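Local coordinates for protein Nrps/pks (Streptomyces albus, PDB 4OPF) that probably works as a ketosynthase domain of an "AT-less" type I polyketide synthase, handling thioester-bound acyl chains during the assembly of oxazolomycin, at residues W28-S32 with E33-A37; V155-A159 with C160-L164; L324-V327 with K328-I331; G332-Q335 with C336-I340. One frame throughout, in Å; residues are numbered along the deposited sequence.

Contact 1. Residues W28-S32 with E33-A37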
ATOM      1  N   TRP A  28      -2.110 -29.348   3.440  1.00 29.69           N
ATOM      2  CA  TRP A  28      -1.217 -29.958   4.376  1.00 30.96           C
ATOM      3  C   TRP A  28      -0.900 -31.388   3.978  1.00 32.92           C
ATOM      4  O   TRP A  28       0.227 -31.764   4.030  1.00 33.50           O
ATOM      5  CB  TRP A  28      -1.776 -29.935   5.788  1.00 31.35           C
ATOM      6  CG  TRP A  28      -0.866 -30.619   6.750  1.00 33.22           C
ATOM      7  CD1 TRP A  28      -1.098 -31.806   7.402  1.00 34.64           C
ATOM      8  CD2 TRP A  28       0.466 -30.227   7.094  1.00 31.47           C
ATOM      9  NE1 TRP A  28       0.011 -32.137   8.160  1.00 35.53           N
ATOM     10  CE2 TRP A  28       0.966 -31.174   8.005  1.00 33.12           C
ATOM     11  CE3 TRP A  28       1.260 -29.129   6.769  1.00 31.66           C
ATOM     12  CZ2 TRP A  28       2.228 -31.079   8.555  1.00 33.00           C
ATOM     13  CZ3 TRP A  28       2.507 -28.995   7.369  1.00 30.27           C
ATOM     14  CH2 TRP A  28       2.986 -29.978   8.213  1.00 32.62           C
ATOM     15  N   ARG A  29      -1.880 -32.165   3.540  1.00 34.85           N
ATOM     16  CA  ARG A  29      -1.615 -33.519   3.060  1.00 37.83           C
ATOM     17  C   ARG A  29      -0.682 -33.512   1.857  1.00 38.03           C
ATOM     18  O   ARG A  29       0.273 -34.302   1.817  1.00 37.65           O
ATOM     19  CB  ARG A  29      -2.902 -34.311   2.738  1.00 42.00           C
ATOM     20  CG  ARG A  29      -3.608 -34.797   4.008  1.00 46.40           C
ATOM     21  CD  ARG A  29      -4.783 -35.729   3.781  1.00 51.06           C
ATOM     22  NE  ARG A  29      -5.787 -35.222   2.836  1.00 56.30           N
ATOM     23  CZ  ARG A  29      -6.836 -34.436   3.160  1.00 60.23           C
ATOM     24  NH1 ARG A  29      -7.694 -34.038   2.207  1.00 56.37           N
ATOM     25  NH2 ARG A  29      -7.030 -34.017   4.426  1.00 60.08           N
ATOM     26  N   LEU A  30      -0.944 -32.647   0.881  1.00 34.28           N
ATOM     27  CA  LEU A  30      -0.101 -32.548  -0.273  1.00 34.59           C
ATOM     28  C   LEU A  30       1.359 -32.277   0.138  1.00 35.16           C
ATOM     29  O   LEU A  30       2.300 -32.971  -0.341  1.00 33.70           O
ATOM     30  CB  LEU A  30      -0.590 -31.435  -1.204  1.00 35.26           C
ATOM     31  CG  LEU A  30       0.228 -31.165  -2.462  1.00 36.75           C
ATOM     32  CD1 LEU A  30      -0.225 -32.053  -3.583  1.00 40.69           C
ATOM     33  CD2 LEU A  30       0.125 -29.767  -2.960  1.00 39.68           C
ATOM     34  N   LEU A  31       1.564 -31.279   0.992  1.00 31.81           N
ATOM     35  CA  LEU A  31       2.908 -30.862   1.323  1.00 31.53           C
ATOM     36  C   LEU A  31       3.619 -31.856   2.230  1.00 32.43           C
ATOM     37  O   LEU A  31       4.809 -32.137   2.036  1.00 32.66           O
ATOM     38  CB  LEU A  31       2.896 -29.547   2.034  1.00 32.65           C
ATOM     39  CG  LEU A  31       2.357 -28.400   1.175  1.00 33.99           C
ATOM     40  CD1 LEU A  31       2.351 -27.170   2.000  1.00 33.21           C
ATOM     41  CD2 LEU A  31       3.068 -28.167  -0.142  1.00 35.82           C
ATOM     42  N   SER A  32       2.912 -32.361   3.225  1.00 31.74           N
ATOM     43  CA  SER A  32       3.529 -33.233   4.169  1.00 33.29           C
ATOM     44  C   SER A  32       3.855 -34.593   3.542  1.00 35.36           C
ATOM     45  O   SER A  32       4.828 -35.186   3.936  1.00 35.17           O
ATOM     46  CB  SER A  32       2.661 -33.399   5.389  1.00 32.95           C
ATOM     47  OG  SER A  32       1.531 -34.123   5.022  1.00 35.65           O
ATOM     48  N   GLU A  33       3.078 -35.059   2.565  1.00 34.69           N
ATOM     49  CA  GLU A  33       3.392 -36.312   1.855  1.00 36.65           C
ATOM     50  C   GLU A  33       4.458 -36.136   0.790  1.00 36.32           C
ATOM     51  O   GLU A  33       5.015 -37.108   0.253  1.00 36.52           O
ATOM     52  CB  GLU A  33       2.130 -36.887   1.224  1.00 39.39           C
ATOM     53  CG  GLU A  33       1.200 -37.274   2.330  1.00 43.44           C
ATOM     54  CD  GLU A  33      -0.170 -37.724   1.897  1.00 48.84           C
ATOM     55  OE1 GLU A  33      -0.431 -37.914   0.679  1.00 52.79           O
ATOM     56  OE2 GLU A  33      -0.978 -37.874   2.832  1.00 52.66           O
ATOM     57  N   GLY A  34       4.757 -34.890   0.481  1.00 33.61           N
ATOM     58  CA  GLY A  34       5.740 -34.562  -0.536  1.00 33.43           C
ATOM     59  C   GLY A  34       5.201 -34.789  -1.933  1.00 35.02           C
ATOM     60  O   GLY A  34       5.980 -35.114  -2.847  1.00 36.66           O
ATOM     61  N   ARG A  35       3.885 -34.635  -2.113  1.00 35.28           N
ATOM     62  CA  ARG A  35       3.280 -34.808  -3.424  1.00 37.48           C
ATOM     63  C   ARG A  35       3.369 -33.567  -4.250  1.00 37.33           C
ATOM     64  O   ARG A  35       3.490 -32.473  -3.717  1.00 36.08           O
ATOM     65  CB  ARG A  35       1.841 -35.244  -3.324  1.00 39.13           C
ATOM     66  CG  ARG A  35       1.724 -36.673  -2.867  1.00 43.97           C
ATOM     67  CD  ARG A  35       0.319 -37.224  -3.003  1.00 46.57           C
ATOM     68  NE  ARG A  35      -0.559 -36.655  -1.991  1.00 49.21           N
ATOM     69  CZ  ARG A  35      -1.537 -35.772  -2.222  1.00 50.70           C
ATOM     70  NH1 ARG A  35      -2.280 -35.338  -1.220  1.00 47.65           N
ATOM     71  NH2 ARG A  35      -1.789 -35.319  -3.445  1.00 53.49           N
ATOM     72  N   SER A  36       3.277 -33.735  -5.557  1.00 40.10           N
ATOM     73  CA  SER A  36       3.214 -32.612  -6.486  1.00 42.15           C
ATOM     74  C   SER A  36       1.927 -32.642  -7.286  1.00 42.19           C
ATOM     75  O   SER A  36       1.552 -33.673  -7.812  1.00 41.65           O
ATOM     76  CB  SER A  36       4.377 -32.692  -7.470  1.00 44.84           C
ATOM     77  OG  SER A  36       4.389 -31.534  -8.302  1.00 44.34           O
ATOM     78  N   ALA A  37       1.265 -31.505  -7.411  1.00 40.26           N
ATOM     79  CA  ALA A  37       0.084 -31.392  -8.259  1.00 42.27           C
ATOM     80  C   ALA A  37       0.448 -31.015  -9.689  1.00 46.39           C
ATOM     81  O   ALA A  37      -0.411 -30.984 -10.528  1.00 52.86           O
ATOM     82  CB  ALA A  37      -0.873 -30.368  -7.686  1.00 41.84           C
TER
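The guanidinium of Arg35 lies with one face over the backbone of Leu30, whose CA sits 3.6 Å above its plane and toward the rim. At its edge, in plane, is Glu33 OE1, which takes a salt-bridging hydrogen bond of 3.0 Å from Arg35 NE on the anti side, tilted from the carboxylate plane. The bend of the Arg35 chain at chi3 (-73°) folds the group back over the last helical turn, where NH2 comes 3.6 Å from Leu30 CD1. A second flat group, the indole of Trp28, has Ser32 CB 3.8 Å above one face, while Ser32 OG turns back to donate to Trp28 O, a carbonyl that also receives Ser32 N.

Beneath the side chains the helix ends in a Schellman motif. Arg35 N bonds to Leu30 O (2.9 Å), and Gly34 N reaches Leu31 O (3.2 Å). Gly34, with positive phi, is the C-prime residue at which the helix ends, and just before it Glu33 N still makes a helical bond to Arg29 O at 3.0 Å.

Beyond the turn, Ser36 OG bonds to Pro329 O, tying the exit loop to helix 328-331, against which Leu30 packs through Ile331. Trp28 meets Leu348, Met349 and Asn352, so helix 24-33 also rests on helix 338-352.

Contact 2. Residues V155-A159 with C160-L164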
ATOM      1  N   VAL A 155      -5.179  -2.872  -2.710  1.00 22.29           N
ATOM      2  CA  VAL A 155      -4.660  -3.908  -3.515  1.00 24.65           C
ATOM      3  C   VAL A 155      -3.237  -3.513  -3.916  1.00 26.62           C
ATOM      4  O   VAL A 155      -3.022  -2.374  -4.352  1.00 25.40           O
ATOM      5  CB  VAL A 155      -5.445  -4.054  -4.834  1.00 25.66           C
ATOM      6  CG1 VAL A 155      -4.818  -5.131  -5.705  1.00 26.72           C
ATOM      7  CG2 VAL A 155      -6.871  -4.429  -4.580  1.00 26.11           C
ATOM      8  N   VAL A 156      -2.328  -4.487  -3.902  1.00 28.09           N
ATOM      9  CA  VAL A 156      -0.985  -4.287  -4.412  1.00 32.33           C
ATOM     10  C   VAL A 156      -0.618  -5.318  -5.441  1.00 32.50           C
ATOM     11  O   VAL A 156      -0.929  -6.497  -5.306  1.00 33.33           O
ATOM     12  CB  VAL A 156       0.071  -4.231  -3.291  1.00 41.44           C
ATOM     13  CG1 VAL A 156      -0.178  -2.994  -2.452  1.00 49.18           C
ATOM     14  CG2 VAL A 156      -0.019  -5.405  -2.382  1.00 39.13           C
ATOM     15  N   ASP A 157       0.064  -4.865  -6.482  1.00 31.47           N
ATOM     16  CA  ASP A 157       0.651  -5.806  -7.439  1.00 38.21           C
ATOM     17  C   ASP A 157       2.188  -5.603  -7.588  1.00 39.06           C
ATOM     18  O   ASP A 157       2.626  -4.643  -8.192  1.00 39.31           O
ATOM     19  CB  ASP A 157      -0.031  -5.700  -8.790  1.00 38.47           C
ATOM     20  CG  ASP A 157       0.610  -6.615  -9.836  1.00 41.45           C
ATOM     21  OD1 ASP A 157       1.543  -7.453  -9.538  1.00 37.77           O
ATOM     22  OD2 ASP A 157       0.105  -6.501 -10.967  1.00 45.02           O
ATOM     23  N   THR A 158       2.965  -6.468  -6.936  1.00 37.93           N
ATOM     24  CA  THR A 158       4.427  -6.452  -7.048  1.00 36.64           C
ATOM     25  C   THR A 158       4.831  -7.862  -7.416  1.00 37.82           C
ATOM     26  O   THR A 158       5.834  -8.387  -6.933  1.00 41.50           O
ATOM     27  CB  THR A 158       5.125  -6.028  -5.732  1.00 33.84           C
ATOM     28  OG1 THR A 158       4.652  -6.812  -4.650  1.00 32.48           O
ATOM     29  CG2 THR A 158       4.896  -4.564  -5.384  1.00 37.07           C
ATOM     30  N   ALA A 159       4.048  -8.461  -8.308  1.00 37.82           N
ATOM     31  CA  ALA A 159       4.301  -9.804  -8.855  1.00 38.69           C
ATOM     32  C   ALA A 159       4.350 -10.818  -7.734  1.00 40.55           C
ATOM     33  O   ALA A 159       3.428 -10.827  -6.873  1.00 39.40           O
ATOM     34  CB  ALA A 159       5.559  -9.810  -9.736  1.00 40.57           C
ATOM     35  N   CYS A 160       5.417 -11.624  -7.648  1.00 37.60           N
ATOM     36  CA  CYS A 160       5.408 -12.760  -6.725  1.00 37.61           C
ATOM     37  C   CYS A 160       5.460 -12.332  -5.273  1.00 35.23           C
ATOM     38  O   CYS A 160       5.047 -13.094  -4.378  1.00 37.23           O
ATOM     39  CB  CYS A 160       6.563 -13.729  -7.042  1.00 45.04           C
ATOM     40  SG  CYS A 160       8.210 -13.018  -6.758  1.00 52.37           S
ATOM     41  N   SER A 161       5.935 -11.115  -5.014  1.00 32.98           N
ATOM     42  CA  SER A 161       5.979 -10.613  -3.642  1.00 30.51           C
ATOM     43  C   SER A 161       4.685  -9.897  -3.190  1.00 26.25           C
ATOM     44  O   SER A 161       4.605  -9.478  -2.061  1.00 24.38           O
ATOM     45  CB  SER A 161       7.172  -9.689  -3.436  1.00 32.73           C
ATOM     46  OG  SER A 161       7.076  -8.614  -4.339  1.00 37.89           O
ATOM     47  N   SER A 162       3.668  -9.860  -4.024  1.00 25.49           N
ATOM     48  CA  SER A 162       2.461  -9.049  -3.758  1.00 25.39           C
ATOM     49  C   SER A 162       1.824  -9.377  -2.405  1.00 24.39           C
ATOM     50  O   SER A 162       1.482  -8.473  -1.661  1.00 22.98           O
ATOM     51  CB  SER A 162       1.423  -9.268  -4.820  1.00 25.96           C
ATOM     52  OG  SER A 162       1.897  -8.849  -6.083  1.00 30.25           O
ATOM     53  N   ALA A 163       1.662 -10.649  -2.098  1.00 25.86           N
ATOM     54  CA  ALA A 163       1.000 -11.025  -0.838  1.00 29.09           C
ATOM     55  C   ALA A 163       1.811 -10.697   0.414  1.00 25.59           C
ATOM     56  O   ALA A 163       1.235 -10.356   1.458  1.00 23.26           O
ATOM     57  CB  ALA A 163       0.621 -12.504  -0.828  1.00 31.49           C
ATOM     58  N   LEU A 164       3.138 -10.816   0.332  1.00 25.38           N
ATOM     59  CA  LEU A 164       4.007 -10.343   1.398  1.00 23.19           C
ATOM     60  C   LEU A 164       4.028  -8.839   1.520  1.00 22.14           C
ATOM     61  O   LEU A 164       4.102  -8.292   2.649  1.00 23.08           O
ATOM     62  CB  LEU A 164       5.440 -10.859   1.248  1.00 25.85           C
ATOM     63  CG  LEU A 164       5.658 -12.359   1.386  1.00 26.87           C
ATOM     64  CD1 LEU A 164       7.136 -12.674   1.537  1.00 28.37           C
ATOM     65  CD2 LEU A 164       5.023 -12.823   2.651  1.00 30.82           C
TER
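Residues Val155-Leu164 make a local, buried turn in which strand 153-156, beside the second subunit, gives way to helix 162-175, and hydroxyl groups fasten the turn to its own backbone. Ser162 does most of this. Its OG accepts from Thr158 N at 2.7 Å (N-H...O 150°) and donates to Ala159 O at 2.6 Å, while Ser162 N reaches the same carbonyl at 3.0 Å. The hydroxyl can bridge both because chi1 of -63° sets OG beside its own backbone N, facing the loop of Thr158 and Ala159. With an alanine here, Thr158 N would probably lose its acceptor and Ala159 O one of its two donors. Ser161 OG grips Thr158 O at 2.9 Å. Ahead of them Asp157 closes an Asx turn, OD1 taking Ala159 N at 3.0 Å almost in line with its own C-O bond; the same oxygen has a salt bridge to Arg114.

These bonds flank Cys160 and accompany the positive phi of Ala159. The run Thr158-Ala159-Cys160-Ser161-Ser162 matches the signature of ketosynthases of the thiolase superfamily, in which the cysteine at the N-terminal end of this helix is the acyl-accepting nucleophile, a role consistent with Cys160.

Contact 3. Residues L324-V327 with K328-I331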
ATOM      1  N   LEU A 324      15.957 -25.524   4.445  1.00 28.75           N
ATOM      2  CA  LEU A 324      15.425 -24.720   3.347  1.00 29.28           C
ATOM      3  C   LEU A 324      14.413 -25.516   2.564  1.00 28.63           C
ATOM      4  O   LEU A 324      14.581 -26.722   2.343  1.00 30.71           O
ATOM      5  CB  LEU A 324      16.520 -24.303   2.363  1.00 28.69           C
ATOM      6  CG  LEU A 324      17.739 -23.594   2.954  1.00 30.87           C
ATOM      7  CD1 LEU A 324      18.609 -23.020   1.863  1.00 31.95           C
ATOM      8  CD2 LEU A 324      17.353 -22.476   3.881  1.00 31.29           C
ATOM      9  N   GLY A 325      13.391 -24.823   2.113  1.00 26.62           N
ATOM     10  CA  GLY A 325      12.377 -25.382   1.275  1.00 28.27           C
ATOM     11  C   GLY A 325      11.714 -24.424   0.277  1.00 27.05           C
ATOM     12  O   GLY A 325      12.095 -23.245   0.119  1.00 26.40           O
ATOM     13  N   SER A 326      10.762 -24.990  -0.456  1.00 27.66           N
ATOM     14  CA  SER A 326       9.938 -24.270  -1.409  1.00 26.97           C
ATOM     15  C   SER A 326       8.693 -25.042  -1.765  1.00 26.70           C
ATOM     16  O   SER A 326       8.803 -26.232  -2.079  1.00 27.70           O
ATOM     17  CB  SER A 326      10.766 -24.079  -2.707  1.00 27.45           C
ATOM     18  OG  SER A 326       9.952 -23.467  -3.707  1.00 27.46           O
ATOM     19  N   VAL A 327       7.543 -24.357  -1.932  1.00 26.22           N
ATOM     20  CA  VAL A 327       6.314 -24.983  -2.391  1.00 27.26           C
ATOM     21  C   VAL A 327       6.273 -25.145  -3.876  1.00 27.49           C
ATOM     22  O   VAL A 327       5.374 -25.812  -4.401  1.00 25.90           O
ATOM     23  CB  VAL A 327       5.009 -24.199  -2.060  1.00 32.09           C
ATOM     24  CG1 VAL A 327       4.789 -24.199  -0.606  1.00 40.06           C
ATOM     25  CG2 VAL A 327       5.055 -22.748  -2.495  1.00 27.64           C
ATOM     26  N   LYS A 328       7.152 -24.456  -4.577  1.00 27.13           N
ATOM     27  CA  LYS A 328       6.991 -24.401  -6.038  1.00 28.73           C
ATOM     28  C   LYS A 328       7.085 -25.757  -6.755  1.00 29.87           C
ATOM     29  O   LYS A 328       6.359 -25.998  -7.701  1.00 31.03           O
ATOM     30  CB  LYS A 328       7.977 -23.432  -6.649  1.00 29.67           C
ATOM     31  CG  LYS A 328       7.709 -22.009  -6.214  1.00 32.35           C
ATOM     32  CD  LYS A 328       8.583 -21.047  -6.980  1.00 34.77           C
ATOM     33  CE  LYS A 328       8.526 -19.682  -6.325  1.00 36.85           C
ATOM     34  NZ  LYS A 328       9.435 -18.793  -7.109  1.00 38.65           N
ATOM     35  N   PRO A 329       7.971 -26.661  -6.317  1.00 30.70           N
ATOM     36  CA  PRO A 329       7.937 -27.985  -6.951  1.00 32.53           C
ATOM     37  C   PRO A 329       6.628 -28.738  -6.666  1.00 32.08           C
ATOM     38  O   PRO A 329       6.270 -29.604  -7.434  1.00 33.07           O
ATOM     39  CB  PRO A 329       9.118 -28.710  -6.306  1.00 33.18           C
ATOM     40  CG  PRO A 329      10.013 -27.608  -5.848  1.00 31.53           C
ATOM     41  CD  PRO A 329       9.056 -26.561  -5.341  1.00 30.52           C
ATOM     42  N   ASN A 330       5.900 -28.394  -5.599  1.00 30.52           N
ATOM     43  CA  ASN A 330       4.644 -29.037  -5.288  1.00 30.73           C
ATOM     44  C   ASN A 330       3.458 -28.452  -6.075  1.00 32.95           C
ATOM     45  O   ASN A 330       2.571 -29.194  -6.461  1.00 32.85           O
ATOM     46  CB  ASN A 330       4.296 -28.880  -3.816  1.00 30.83           C
ATOM     47  CG  ASN A 330       5.399 -29.371  -2.871  1.00 32.78           C
ATOM     48  OD1 ASN A 330       6.407 -28.680  -2.622  1.00 34.16           O
ATOM     49  ND2 ASN A 330       5.180 -30.523  -2.289  1.00 33.19           N
ATOM     50  N   ILE A 331       3.395 -27.132  -6.231  1.00 31.19           N
ATOM     51  CA  ILE A 331       2.215 -26.506  -6.833  1.00 33.19           C
ATOM     52  C   ILE A 331       2.475 -25.555  -7.990  1.00 34.72           C
ATOM     53  O   ILE A 331       1.520 -24.970  -8.495  1.00 36.44           O
ATOM     54  CB  ILE A 331       1.414 -25.710  -5.809  1.00 30.51           C
ATOM     55  CG1 ILE A 331       2.216 -24.545  -5.292  1.00 29.23           C
ATOM     56  CG2 ILE A 331       0.944 -26.629  -4.679  1.00 32.04           C
ATOM     57  CD1 ILE A 331       1.431 -23.631  -4.340  1.00 30.87           C
TER
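Ser326 and Val327 carry the backbone from strand 322-325 into Lys328: Ser326 is still extended, Val327 drops into helical phi/psi, and the short helix 328-331 follows at once. Val327 O accepts from Asn330 N at 2.9 Å, and Ile331 N bonds to the same Val327 O at 3.0 Å. One carbonyl thus serves two N-H groups of the first turn.

The start of that turn is capped by Ser326. With OG anti to the backbone N (chi1 175°), the hydroxyl swings forward and accepts from Lys328 N at 3.1 Å, in a fairly straight bond of 157°. Pro329 has no N-H to offer, and its ring instead lays CD 3.3 Å from Ser326 O. This strand-to-helix turn belongs to the C-terminal half of the ketosynthase fold, and Lys328 and Asn330 fall in the lysine-bearing stretch that, in the family, runs on to an active-site histidine.

Among the apolar side chains, Val327 CG2 meets Ile331 CD1 at 4.2 Å, the two chains crossing at a slant. Ile331 CG1 passes 3.5 Å from Val327 O, close beside the twice-used carbonyl. Lys328 departs fully extended from its CG, carrying NZ to Asn295 O and Ala296 O. Asn330 ND2 likewise donates, to Arg35 O in the loop after helix 24-33.

Contact 4. Residues G332-Q335 with C336-I340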
ATOM      1  N   GLY A 332       3.723 -25.461  -8.449  1.00 35.64           N
ATOM      2  CA  GLY A 332       4.143 -24.495  -9.474  1.00 36.06           C
ATOM      3  C   GLY A 332       4.348 -23.102  -8.892  1.00 35.18           C
ATOM      4  O   GLY A 332       4.504 -22.963  -7.691  1.00 36.71           O
ATOM      5  N   HIS A 333       4.310 -22.068  -9.742  1.00 35.20           N
ATOM      6  CA  HIS A 333       4.548 -20.691  -9.343  1.00 36.92           C
ATOM      7  C   HIS A 333       3.225 -19.896  -9.389  1.00 36.94           C
ATOM      8  O   HIS A 333       2.807 -19.472 -10.457  1.00 34.49           O
ATOM      9  CB  HIS A 333       5.552 -20.033 -10.293  1.00 42.01           C
ATOM     10  CG  HIS A 333       6.108 -18.733  -9.778  1.00 46.34           C
ATOM     11  ND1 HIS A 333       5.396 -17.878  -8.963  1.00 49.47           N
ATOM     12  CD2 HIS A 333       7.306 -18.134  -9.976  1.00 53.44           C
ATOM     13  CE1 HIS A 333       6.132 -16.822  -8.665  1.00 52.25           C
ATOM     14  NE2 HIS A 333       7.303 -16.953  -9.262  1.00 51.27           N
ATOM     15  N   PRO A 334       2.564 -19.681  -8.237  1.00 38.68           N
ATOM     16  CA  PRO A 334       1.254 -18.996  -8.234  1.00 41.12           C
ATOM     17  C   PRO A 334       1.292 -17.473  -8.330  1.00 40.30           C
ATOM     18  O   PRO A 334       0.365 -16.824  -7.859  1.00 42.64           O
ATOM     19  CB  PRO A 334       0.611 -19.437  -6.911  1.00 41.86           C
ATOM     20  CG  PRO A 334       1.656 -20.138  -6.133  1.00 44.70           C
ATOM     21  CD  PRO A 334       2.970 -20.109  -6.892  1.00 43.88           C
ATOM     22  N   GLN A 335       2.315 -16.921  -8.969  1.00 39.67           N
ATOM     23  CA  GLN A 335       2.458 -15.493  -9.216  1.00 42.45           C
ATOM     24  C   GLN A 335       2.111 -14.635  -7.958  1.00 38.37           C
ATOM     25  O   GLN A 335       2.761 -14.783  -6.925  1.00 35.33           O
ATOM     26  CB  GLN A 335       1.619 -15.115 -10.437  1.00 45.92           C
ATOM     27  CG  GLN A 335       1.646 -16.155 -11.541  1.00 55.71           C
ATOM     28  CD  GLN A 335       2.937 -16.128 -12.323  1.00 66.85           C
ATOM     29  OE1 GLN A 335       3.342 -15.073 -12.814  1.00 77.66           O
ATOM     30  NE2 GLN A 335       3.598 -17.293 -12.455  1.00 70.55           N
ATOM     31  N   CYS A 336       1.049 -13.799  -7.995  1.00 38.66           N
ATOM     32  CA  CYS A 336       0.716 -12.903  -6.844  1.00 34.85           C
ATOM     33  C   CYS A 336       0.358 -13.656  -5.600  1.00 32.98           C
ATOM     34  O   CYS A 336       0.460 -13.160  -4.518  1.00 37.26           O
ATOM     35  CB  CYS A 336      -0.411 -11.875  -7.222  1.00 35.39           C
ATOM     36  SG  CYS A 336       0.136 -10.727  -8.543  1.00 42.50           S
ATOM     37  N   ALA A 337      -0.128 -14.860  -5.743  1.00 34.37           N
ATOM     38  CA  ALA A 337      -0.381 -15.686  -4.583  1.00 37.02           C
ATOM     39  C   ALA A 337       0.847 -16.482  -4.044  1.00 39.09           C
ATOM     40  O   ALA A 337       0.691 -17.314  -3.141  1.00 39.01           O
ATOM     41  CB  ALA A 337      -1.500 -16.672  -4.933  1.00 37.57           C
ATOM     42  N   GLU A 338       2.035 -16.297  -4.609  1.00 42.44           N
ATOM     43  CA  GLU A 338       3.202 -17.157  -4.237  1.00 41.62           C
ATOM     44  C   GLU A 338       3.538 -16.972  -2.783  1.00 38.20           C
ATOM     45  O   GLU A 338       3.803 -17.972  -2.047  1.00 35.04           O
ATOM     46  CB  GLU A 338       4.473 -16.858  -5.094  1.00 50.92           C
ATOM     47  CG  GLU A 338       5.769 -17.594  -4.658  1.00 61.03           C
ATOM     48  CD  GLU A 338       6.813 -16.704  -3.945  1.00 76.48           C
ATOM     49  OE1 GLU A 338       6.774 -16.574  -2.699  1.00 89.41           O
ATOM     50  OE2 GLU A 338       7.711 -16.143  -4.615  1.00 82.60           O
ATOM     51  N   GLY A 339       3.607 -15.704  -2.382  1.00 28.05           N
ATOM     52  CA  GLY A 339       3.940 -15.399  -1.025  1.00 28.93           C
ATOM     53  C   GLY A 339       2.927 -15.990  -0.075  1.00 31.70           C
ATOM     54  O   GLY A 339       3.273 -16.385   1.046  1.00 32.58           O
ATOM     55  N   ILE A 340       1.655 -16.024  -0.489  1.00 31.69           N
ATOM     56  CA  ILE A 340       0.636 -16.401   0.470  1.00 28.30           C
ATOM     57  C   ILE A 340       0.663 -17.929   0.578  1.00 24.72           C
ATOM     58  O   ILE A 340       0.404 -18.436   1.642  1.00 24.22           O
ATOM     59  CB  ILE A 340      -0.807 -15.837   0.169  1.00 29.49           C
ATOM     60  CG1 ILE A 340      -1.659 -15.941   1.427  1.00 29.72           C
ATOM     61  CG2 ILE A 340      -1.498 -16.603  -0.900  1.00 29.21           C
ATOM     62  CD1 ILE A 340      -1.260 -14.891   2.418  1.00 33.98           C
TER
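His333 holds its ring anti to the backbone N (chi1 -166°) and Glu338 likewise sends CG anti (chi1 173°), torsions that bring His333 CE1 within 3.9 Å of Glu338 CB. The side chains cross at a slant, with ring and carboxylate planes 47° apart. The ring is held at ND1 by Gln335 N, 3.2 Å away and tilted from the ring plane. Gln335 also doubles back, its NE2 bonding to His333 O at 3.1 Å. An alanine in place of His333 would probably leave Gln335 N without its ring acceptor and open a gap beside the Glu338 methylenes. His333 ends a Lys-x-x-x-Gly-His stretch, consistent with the active-site histidine of ketosynthases.

A 3-10 turn leads into the helix through two backbone bonds, Ala337 N to Pro334 O at 2.9 Å and Glu338 N to Gln335 O at 2.9 Å. The Pro334 ring fits into this turn, CB against Ala337 CB at 4.0 Å and CG over Glu338 CA at 3.9 Å.

Around the turn, His333 pairs by backbone with Thr222 and Ala224, while Pro334 O accepts from Thr188 OG1 at the end of strand 181-188. Ile340 carries helix 338-352 against Ala163 of helix 162-175.

In the fold
Contact 4 touches both contact 2 and contact 3 at what is, by family resemblance, the active site. Contacts 2 and 4 lie 9 Å apart between centres, and Cys160 CB of the first comes 3.5 Å from His333 CE1 of the second. Contact 3 brings Lys328 NZ to 3.5 Å from His333 NE2. Asn295, whose carbonyl Lys328 also reaches, occupies a position where elongating ketosynthases usually carry another histidine, so this domain may not perform the standard condensation. Contact 1 stands apart, about 25 Å from contact 2 between centres. It joins the group through contact 3, Ala37 N lying 2.8 Å from Asn330 O.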